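Local atomic coordinates of A putative transcriptional regulator (Rhodococcus sp., PDB entry 2HKU), a protein that probably binds DNA at regulatory sequences as a dimeric transcriptional regulator of the TetR family. Residues A[40-43]-A[44-47]; A[98-101]-A[102-106]; A[129-132]-A[133-137]; A[169-172]-A[173-177]. One frame throughout, in Å; residues are numbered along the deposited sequence.

Contact 1: residues A[40-43]-A[44-47]; sequences VPIT and QICA
C46 N and A47 N bond back to I42 O and T43 O, each at 2.8 Å, while P41, at the N-cap position, offers its carbonyl to the first turn of helix 42-49. This helix opens the predicted helix-turn-helix motif of the TetR-type DNA-binding domain. Two amides converge on P41 O: Q44 N at 3.2 Å, and I45 N through a longer, weak bond.

On one side of the turn the side chain of Q44 folds back over the residues that precede the helix. Its chain is extended beyond CG, and the amide ends with NE2 beside P41 CD and OE1 next to V40 CG1, the Q44 and V40 side chains crossing at about a right angle. V40 holds CG1 anti to its backbone N (chi1 173°), which carries this methyl toward I45, where it rests against CG1 and CD1. I42 brings its own CD1 obliquely to I45 CD1. L32 and F33 of helix 21-36 pack on I45, whereas V56 of helix 53-60 takes I42 and C46, joining this turn to the second helix of the motif. V40 CG1 and I45 CG1 lie 3.8 Å apart; I42 CD1 approaches I45 CD1 to 4.0 Å.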
loop_
_atom_site.group_PDB
_atom_site.type_symbol
_atom_site.label_atom_id
_atom_site.label_comp_id
_atom_site.label_asym_id
_atom_site.label_seq_id
_atom_site.Cartn_x
_atom_site.Cartn_y
_atom_site.Cartn_z
ATOM N N VAL A 40 5.456 20.459 -0.983
ATOM C CA VAL A 40 5.106 21.752 -1.640
ATOM C C VAL A 40 4.798 22.825 -0.621
ATOM O O VAL A 40 3.868 22.630 0.202
ATOM C CB VAL A 40 3.824 21.603 -2.482
ATOM C CG1 VAL A 40 3.299 23.026 -3.064
ATOM C CG2 VAL A 40 4.067 20.680 -3.610
ATOM N N PRO A 41 5.571 23.954 -0.607
ATOM C CA PRO A 41 5.163 24.951 0.371
ATOM C C PRO A 41 3.769 25.530 0.157
ATOM O O PRO A 41 3.337 25.759 -0.950
ATOM C CB PRO A 41 6.236 26.057 0.262
ATOM C CG PRO A 41 7.412 25.451 -0.422
ATOM C CD PRO A 41 6.799 24.358 -1.343
ATOM N N ILE A 42 3.090 25.815 1.249
ATOM C CA ILE A 42 1.842 26.572 1.158
ATOM C C ILE A 42 1.871 27.869 0.293
ATOM O O ILE A 42 0.941 28.104 -0.489
ATOM C CB ILE A 42 1.229 26.795 2.605
ATOM C CG1 ILE A 42 -0.279 26.935 2.517
ATOM C CG2 ILE A 42 1.908 27.949 3.348
ATOM C CD1 ILE A 42 -0.911 25.692 1.698
ATOM N N THR A 43 2.958 28.652 0.383
ATOM C CA THR A 43 3.139 29.933 -0.390
ATOM C C THR A 43 3.054 29.747 -1.921
ATOM O O THR A 43 2.606 30.636 -2.679
ATOM C CB THR A 43 4.499 30.664 -0.041
ATOM O OG1 THR A 43 5.629 29.776 -0.227
ATOM C CG2 THR A 43 4.509 31.220 1.415
ATOM N N GLN A 44 3.492 28.593 -2.374
ATOM C CA GLN A 44 3.444 28.233 -3.768
ATOM C C GLN A 44 2.046 27.866 -4.199
ATOM O O GLN A 44 1.688 28.106 -5.332
ATOM C CB GLN A 44 4.266 27.004 -3.921
ATOM C CG GLN A 44 5.031 26.934 -5.152
ATOM C CD GLN A 44 5.902 25.721 -5.147
ATOM O OE1 GLN A 44 5.532 24.688 -5.673
ATOM N NE2 GLN A 44 7.065 25.832 -4.538
ATOM N N ILE A 45 1.283 27.200 -3.305
ATOM C CA ILE A 45 -0.143 26.928 -3.521
ATOM C C ILE A 45 -0.922 28.249 -3.558
ATOM O O ILE A 45 -1.752 28.441 -4.417
ATOM C CB ILE A 45 -0.741 25.902 -2.472
ATOM C CG1 ILE A 45 -0.238 24.478 -2.788
ATOM C CG2 ILE A 45 -2.249 25.939 -2.449
ATOM C CD1 ILE A 45 -0.290 23.467 -1.573
ATOM N N CYS A 46 -0.636 29.126 -2.608
ATOM C CA CYS A 46 -1.265 30.432 -2.509
ATOM C C CYS A 46 -0.916 31.301 -3.717
ATOM O O CYS A 46 -1.802 31.988 -4.256
ATOM C CB CYS A 46 -0.858 31.121 -1.215
ATOM S SG CYS A 46 -1.581 30.346 0.239
ATOM N N ALA A 47 0.359 31.282 -4.134
ATOM C CA ALA A 47 0.799 32.022 -5.354
ATOM C C ALA A 47 0.028 31.494 -6.581
ATOM O O ALA A 47 -0.575 32.288 -7.330
ATOM C CB ALA A 47 2.352 31.953 -5.560
#

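Contact 2: residues A[98-101]-A[102-106]; sequences KLVG and SLLGP
K98 accepts S102 N at its carbonyl, 3.0 Å from K98 O to S102 N, starting the ladder of bonds along the last turns of helix 92-104. The serine amide also leans toward L99 O, a weak bond bent to 123° at the hydrogen, and S102 CB sits against both carbonyl oxygens.

L99 O is engaged more squarely by L103 N at 3.2 Å, with an N-H...O angle of 172°. The two leucine side chains lie side by side and point the same way, branch against branch, with L99 CD2 3.9 Å from L103 CD1. Both rest on A82 of helix 63-87 and on F168 of helix 161-181.

V100 repeats this pattern one residue on. It lies beside L104, pointing the same way; its CG1, anti to the backbone N at chi1 178°, touches L104 CD1 at 3.6 Å, while V100 O receives L104 N at 2.9 Å. Helix 190-201 covers this second pair, through V194 and I197 on V100 and L190 and A193 on L104.

G101 supplies the last carbonyl of the series: G105 N reaches G101 O at 3.0 Å, and P106 CD closes on the same oxygen. G105 is the first residue to leave helical backbone angles, and K179 NZ bonds to L104 O just before it. Two i to i+4 apolar pairs, at a helix end followed by G105 and P106, are thus set among three other helices, an arrangement that belongs to the all-helical C-terminal domain of TetR-family regulators.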
loop_
_atom_site.group_PDB
_atom_site.type_symbol
_atom_site.label_atom_id
_atom_site.label_comp_id
_atom_site.label_asym_id
_atom_site.label_seq_id
_atom_site.Cartn_x
_atom_site.Cartn_y
_atom_site.Cartn_z
ATOM N N LYS A 98 -10.508 -2.029 -18.049
ATOM C CA LYS A 98 -10.695 -0.622 -18.060
ATOM C C LYS A 98 -10.669 -0.091 -16.585
ATOM O O LYS A 98 -10.065 0.879 -16.299
ATOM C CB LYS A 98 -12.057 -0.350 -18.706
ATOM C CG LYS A 98 -12.001 -0.020 -20.238
ATOM C CD LYS A 98 -13.449 -0.274 -20.869
ATOM C CE LYS A 98 -13.355 -0.279 -22.440
ATOM N NZ LYS A 98 -12.697 0.942 -22.844
ATOM N N LEU A 99 -11.387 -0.722 -15.701
ATOM C CA LEU A 99 -11.448 -0.193 -14.337
ATOM C C LEU A 99 -10.023 -0.248 -13.725
ATOM O O LEU A 99 -9.504 0.747 -13.338
ATOM C CB LEU A 99 -12.499 -0.925 -13.553
ATOM C CG LEU A 99 -13.009 -0.260 -12.244
ATOM C CD1 LEU A 99 -14.341 -0.913 -11.858
ATOM C CD2 LEU A 99 -11.992 -0.475 -11.128
ATOM N N VAL A 100 -9.375 -1.398 -13.793
ATOM C CA VAL A 100 -8.006 -1.619 -13.201
ATOM C C VAL A 100 -6.969 -0.822 -13.897
ATOM O O VAL A 100 -6.174 -0.097 -13.294
ATOM C CB VAL A 100 -7.696 -3.158 -13.208
ATOM C CG1 VAL A 100 -6.325 -3.452 -12.681
ATOM C CG2 VAL A 100 -8.722 -3.867 -12.409
ATOM N N GLY A 101 -6.990 -0.859 -15.240
ATOM C CA GLY A 101 -6.119 0.035 -15.997
ATOM C C GLY A 101 -6.224 1.487 -15.673
ATOM O O GLY A 101 -5.224 2.190 -15.733
ATOM N N SER A 102 -7.418 1.985 -15.346
ATOM C CA SER A 102 -7.555 3.414 -14.937
ATOM C C SER A 102 -6.894 3.723 -13.593
ATOM O O SER A 102 -6.103 4.681 -13.440
ATOM C CB SER A 102 -9.057 3.806 -14.787
ATOM O OG SER A 102 -9.178 5.223 -14.661
ATOM N N LEU A 103 -7.259 2.930 -12.593
ATOM C CA LEU A 103 -6.662 3.130 -11.234
ATOM C C LEU A 103 -5.141 2.951 -11.266
ATOM O O LEU A 103 -4.477 3.686 -10.653
ATOM C CB LEU A 103 -7.302 2.156 -10.227
ATOM C CG LEU A 103 -8.781 2.449 -9.957
ATOM C CD1 LEU A 103 -9.243 1.337 -9.103
ATOM C CD2 LEU A 103 -8.976 3.899 -9.321
ATOM N N LEU A 104 -4.609 1.968 -12.010
ATOM C CA LEU A 104 -3.167 1.685 -11.980
ATOM C C LEU A 104 -2.393 2.581 -12.888
ATOM O O LEU A 104 -1.179 2.789 -12.712
ATOM C CB LEU A 104 -2.863 0.209 -12.272
ATOM C CG LEU A 104 -3.449 -0.740 -11.219
ATOM C CD1 LEU A 104 -3.174 -2.221 -11.493
ATOM C CD2 LEU A 104 -2.928 -0.380 -9.823
ATOM N N GLY A 105 -3.087 3.167 -13.869
ATOM C CA GLY A 105 -2.420 4.077 -14.774
ATOM C C GLY A 105 -2.701 5.536 -14.557
ATOM O O GLY A 105 -2.031 6.188 -13.747
ATOM N N PRO A 106 -3.699 6.112 -15.288
ATOM C CA PRO A 106 -3.842 7.510 -14.997
ATOM C C PRO A 106 -4.294 7.867 -13.548
ATOM O O PRO A 106 -4.079 8.976 -13.130
ATOM C CB PRO A 106 -4.897 8.003 -16.034
ATOM C CG PRO A 106 -5.578 6.817 -16.453
ATOM C CD PRO A 106 -4.671 5.639 -16.298
#

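Contact 3: residues A[129-132]-A[133-137]; sequences DLIT and DTLRT
T134 turns its hydroxyl back onto the carbonyl of L130, one turn earlier in helix 125-152, with T134 OG1 2.6 Å from L130 O. The hydroxyl stands beside its own backbone N and anti to the carbonyl carbon (chi1 -59°), the setting that lets it reach back along the helix. T134 N bonds to L130 O as well, at 3.0 Å, and the two donors come from opposite faces of the carbonyl plane. L130 O is therefore gripped twice, and the threonine's polar atom is satisfied inside a buried position. T137 does the same to D133: T137 OG1 lies 3.0 Å from D133 O, and T137 N meets that oxygen from the other face.

D133 CG passes 3.3 Å from D129 O, the carbonyl that accepts D133 N. The carboxylates of D129 and D133 remain well separated, with 6.7 Å between their OD1 atoms. Helix 125-152 is a long helix of the TetR C-terminal domain, and this part of it passes between neighbours of its own chain and the second subunit. V68 and E69 of helix 63-87 pack on L130, C72 and V75 on T134, and F114 of helix 108-120 touches I131, T134 and L135.

I131 CG2 and L135 CD1 come no nearer than 4.5 Å, a loose apolar contact. Toward the partner, I131 and T132 pack on A181 of the second subunit and L135 on its Q178. R136 stretches from CG to NE, its CG passing 3.5 Å from T132 O.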
loop_
_atom_site.group_PDB
_atom_site.type_symbol
_atom_site.label_atom_id
_atom_site.label_comp_id
_atom_site.label_asym_id
_atom_site.label_seq_id
_atom_site.Cartn_x
_atom_site.Cartn_y
_atom_site.Cartn_z
ATOM N N ASP A 129 -10.745 10.728 10.578
ATOM C CA ASP A 129 -12.143 10.613 10.140
ATOM C C ASP A 129 -12.362 10.839 8.636
ATOM O O ASP A 129 -13.201 10.188 8.000
ATOM C CB ASP A 129 -13.006 11.545 10.967
ATOM C CG ASP A 129 -13.074 11.136 12.460
ATOM O OD1 ASP A 129 -12.617 10.031 12.884
ATOM O OD2 ASP A 129 -13.563 11.976 13.218
ATOM N N LEU A 130 -11.600 11.760 8.066
ATOM C CA LEU A 130 -11.615 12.001 6.603
ATOM C C LEU A 130 -11.118 10.736 5.888
ATOM O O LEU A 130 -11.718 10.311 4.886
ATOM C CB LEU A 130 -10.625 13.109 6.250
ATOM C CG LEU A 130 -10.964 14.560 5.852
ATOM C CD1 LEU A 130 -12.279 15.008 6.317
ATOM C CD2 LEU A 130 -9.855 15.585 6.205
ATOM N N ILE A 131 -10.012 10.166 6.409
ATOM C CA ILE A 131 -9.386 8.984 5.867
ATOM C C ILE A 131 -10.358 7.823 5.944
ATOM O O ILE A 131 -10.546 7.103 4.947
ATOM C CB ILE A 131 -8.032 8.544 6.616
ATOM C CG1 ILE A 131 -6.837 9.499 6.338
ATOM C CG2 ILE A 131 -7.587 7.156 6.146
ATOM C CD1 ILE A 131 -6.476 9.694 4.903
ATOM N N THR A 132 -10.906 7.564 7.152
ATOM C CA THR A 132 -11.790 6.435 7.323
ATOM C C THR A 132 -13.086 6.602 6.540
ATOM O O THR A 132 -13.618 5.623 5.996
ATOM C CB THR A 132 -11.999 5.992 8.823
ATOM O OG1 THR A 132 -12.546 7.052 9.553
ATOM C CG2 THR A 132 -10.750 5.760 9.422
ATOM N N ASP A 133 -13.638 7.801 6.490
ATOM C CA ASP A 133 -14.797 7.934 5.701
ATOM C C ASP A 133 -14.506 7.596 4.244
ATOM O O ASP A 133 -15.336 7.016 3.617
ATOM C CB ASP A 133 -15.404 9.340 5.746
ATOM C CG ASP A 133 -16.322 9.575 7.018
ATOM O OD1 ASP A 133 -16.624 8.604 7.763
ATOM O OD2 ASP A 133 -16.695 10.739 7.224
ATOM N N THR A 134 -13.371 8.075 3.733
ATOM C CA THR A 134 -12.906 7.919 2.321
ATOM C C THR A 134 -12.717 6.452 2.006
ATOM O O THR A 134 -13.220 5.965 1.043
ATOM C CB THR A 134 -11.626 8.800 2.003
ATOM O OG1 THR A 134 -11.941 10.188 2.254
ATOM C CG2 THR A 134 -11.124 8.652 0.483
ATOM N N LEU A 135 -12.094 5.720 2.919
ATOM C CA LEU A 135 -11.927 4.292 2.799
ATOM C C LEU A 135 -13.214 3.532 2.775
ATOM O O LEU A 135 -13.349 2.639 1.980
ATOM C CB LEU A 135 -11.072 3.654 3.960
ATOM C CG LEU A 135 -9.567 3.711 3.913
ATOM C CD1 LEU A 135 -8.878 2.992 5.217
ATOM C CD2 LEU A 135 -9.071 3.084 2.592
ATOM N N ARG A 136 -14.149 3.813 3.697
ATOM C CA ARG A 136 -15.432 3.110 3.655
ATOM C C ARG A 136 -16.139 3.355 2.338
ATOM O O ARG A 136 -16.799 2.456 1.826
ATOM C CB ARG A 136 -16.349 3.700 4.723
ATOM C CG ARG A 136 -16.010 3.111 6.096
ATOM C CD ARG A 136 -16.854 3.800 7.303
ATOM N NE ARG A 136 -16.582 3.051 8.566
ATOM C CZ ARG A 136 -16.995 1.831 8.898
ATOM N NH1 ARG A 136 -17.718 1.084 8.063
ATOM N NH2 ARG A 136 -16.682 1.321 10.117
ATOM N N THR A 137 -16.068 4.584 1.842
ATOM C CA THR A 137 -16.764 4.962 0.543
ATOM C C THR A 137 -16.131 4.229 -0.637
ATOM O O THR A 137 -16.862 3.803 -1.552
ATOM C CB THR A 137 -16.683 6.481 0.278
ATOM O OG1 THR A 137 -17.333 7.220 1.338
ATOM C CG2 THR A 137 -17.365 6.924 -1.120
#

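Contact 4: residues A[169-172]-A[173-177]; sequences WSAI and FGLVI. With EDO (1,2-ethanediol), chain D.
F173 carries its ring beside its own backbone N and anti to its carbonyl carbon (chi1 -61°), and W169 takes a similar first torsion (chi1 -85°), which brings the two aromatic groups together one turn apart. The six-membered ring of W169 and the F173 ring meet obliquely, planes at 39° and centroids 5.4 Å apart; the closest atoms are W169 CE3 and F173 CE1 at 3.5 Å. W169 O lies over one face of the F173 ring, 3.1 Å from its plane and offset toward the rim, while also accepting F173 N at 3.0 Å.

Residues 169-177 are a buried part of helix 161-181, in the TetR C-terminal domain, and also face the second subunit: there F173 packs on I177 and L175 on S170 of that other chain. Within its own subunit F173 also touches L138 of helix 125-152. Along another side of the helix L175 folds over the carbonyl of A171, its CG 3.1 Å from A171 O. At the edge of the W169 indole, near the ring plane, NE1 donates to O2 of a 1,2-ethanediol, probably from the crystallisation liquor, at 2.9 Å; E83, S141 and L146 bond to the same molecule.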
loop_
_atom_site.group_PDB
_atom_site.type_symbol
_atom_site.label_atom_id
_atom_site.label_comp_id
_atom_site.label_asym_id
_atom_site.label_seq_id
_atom_site.Cartn_x
_atom_site.Cartn_y
_atom_site.Cartn_z
ATOM N N TRP A 169 -9.460 -3.298 -3.147
ATOM C CA TRP A 169 -8.793 -2.053 -2.774
ATOM C C TRP A 169 -7.365 -2.194 -2.169
ATOM O O TRP A 169 -6.509 -1.376 -2.450
ATOM C CB TRP A 169 -9.724 -1.137 -1.930
ATOM C CG TRP A 169 -10.608 -0.302 -2.894
ATOM C CD1 TRP A 169 -11.938 -0.511 -3.191
ATOM C CD2 TRP A 169 -10.169 0.772 -3.706
ATOM N NE1 TRP A 169 -12.339 0.392 -4.173
ATOM C CE2 TRP A 169 -11.261 1.188 -4.492
ATOM C CE3 TRP A 169 -8.916 1.412 -3.887
ATOM C CZ2 TRP A 169 -11.149 2.220 -5.424
ATOM C CZ3 TRP A 169 -8.824 2.461 -4.801
ATOM C CH2 TRP A 169 -9.941 2.898 -5.497
ATOM N N SER A 170 -7.167 -3.114 -1.231
ATOM C CA SER A 170 -5.796 -3.245 -0.657
ATOM C C SER A 170 -4.748 -3.718 -1.653
ATOM O O SER A 170 -3.631 -3.256 -1.596
ATOM C CB SER A 170 -5.804 -4.192 0.509
ATOM O OG SER A 170 -6.417 -5.378 0.101
ATOM N N ALA A 171 -5.144 -4.573 -2.614
ATOM C CA ALA A 171 -4.289 -4.877 -3.837
ATOM C C ALA A 171 -3.946 -3.603 -4.650
ATOM O O ALA A 171 -2.780 -3.336 -5.013
ATOM C CB ALA A 171 -4.997 -5.932 -4.777
ATOM N N ILE A 172 -4.993 -2.833 -4.996
ATOM C CA ILE A 172 -4.752 -1.591 -5.663
ATOM C C ILE A 172 -3.717 -0.708 -4.919
ATOM O O ILE A 172 -2.767 -0.268 -5.531
ATOM C CB ILE A 172 -6.081 -0.805 -6.005
ATOM C CG1 ILE A 172 -6.947 -1.599 -7.042
ATOM C CG2 ILE A 172 -5.743 0.600 -6.431
ATOM C CD1 ILE A 172 -6.379 -1.634 -8.507
ATOM N N PHE A 173 -3.921 -0.462 -3.617
ATOM C CA PHE A 173 -2.967 0.324 -2.793
ATOM C C PHE A 173 -1.551 -0.234 -2.848
ATOM O O PHE A 173 -0.591 0.490 -3.176
ATOM C CB PHE A 173 -3.448 0.404 -1.322
ATOM C CG PHE A 173 -4.797 1.095 -1.145
ATOM C CD1 PHE A 173 -5.172 2.164 -1.958
ATOM C CD2 PHE A 173 -5.666 0.670 -0.151
ATOM C CE1 PHE A 173 -6.470 2.780 -1.742
ATOM C CE2 PHE A 173 -6.925 1.258 0.091
ATOM C CZ PHE A 173 -7.322 2.261 -0.687
ATOM N N GLY A 174 -1.432 -1.530 -2.621
ATOM C CA GLY A 174 -0.070 -2.215 -2.598
ATOM C C GLY A 174 0.584 -2.253 -3.991
ATOM O O GLY A 174 1.822 -2.136 -4.133
ATOM N N LEU A 175 -0.226 -2.425 -5.034
ATOM C CA LEU A 175 0.316 -2.342 -6.413
ATOM C C LEU A 175 0.755 -0.937 -6.801
ATOM O O LEU A 175 1.834 -0.758 -7.382
ATOM C CB LEU A 175 -0.662 -2.875 -7.484
ATOM C CG LEU A 175 -0.966 -4.317 -7.314
ATOM C CD1 LEU A 175 -2.332 -4.848 -7.885
ATOM C CD2 LEU A 175 0.214 -5.124 -7.790
ATOM N N VAL A 176 -0.038 0.060 -6.484
ATOM C CA VAL A 176 0.357 1.461 -6.737
ATOM C C VAL A 176 1.622 1.821 -5.993
ATOM O O VAL A 176 2.472 2.472 -6.546
ATOM C CB VAL A 176 -0.743 2.536 -6.382
ATOM C CG1 VAL A 176 -0.184 3.981 -6.407
ATOM C CG2 VAL A 176 -1.903 2.422 -7.396
ATOM N N ILE A 177 1.721 1.444 -4.728
ATOM C CA ILE A 177 2.891 1.806 -3.963
ATOM C C ILE A 177 4.174 1.178 -4.563
ATOM O O ILE A 177 5.186 1.860 -4.755
ATOM C CB ILE A 177 2.724 1.334 -2.469
ATOM C CG1 ILE A 177 1.659 2.235 -1.799
ATOM C CG2 ILE A 177 4.055 1.567 -1.782
ATOM C CD1 ILE A 177 0.974 1.640 -0.516
HETATM C C1 EDO D . -14.244 -0.869 -7.912
HETATM O O1 EDO D . -15.555 -0.491 -8.427
HETATM C C2 EDO D . -13.620 0.469 -7.596
HETATM O O2 EDO D . -14.238 0.857 -6.341
#

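In the fold
The contacts follow one another along the chain: contact 1 at the start of helix 42-49, contact 2 at the end of 92-104, contacts 3 and 4 within 125-152 and 161-181. Contact 1 stands apart in the predicted DNA-binding part, its centre 26 to 30 Å from the other three. Contacts 2, 3 and 4 share the C-terminal domain. Contact 4 links them: L104 of contact 2 packs on I172, L175 and V176, L103 reaches W169, and L135 of contact 3 meets F173. Contacts 2 and 3 lie on opposite sides of the chain's centre, about 11 Å apart at their nearest atoms. Contacts 3 and 4 both touch the second subunit, consistent with a helical core that also builds the dimer.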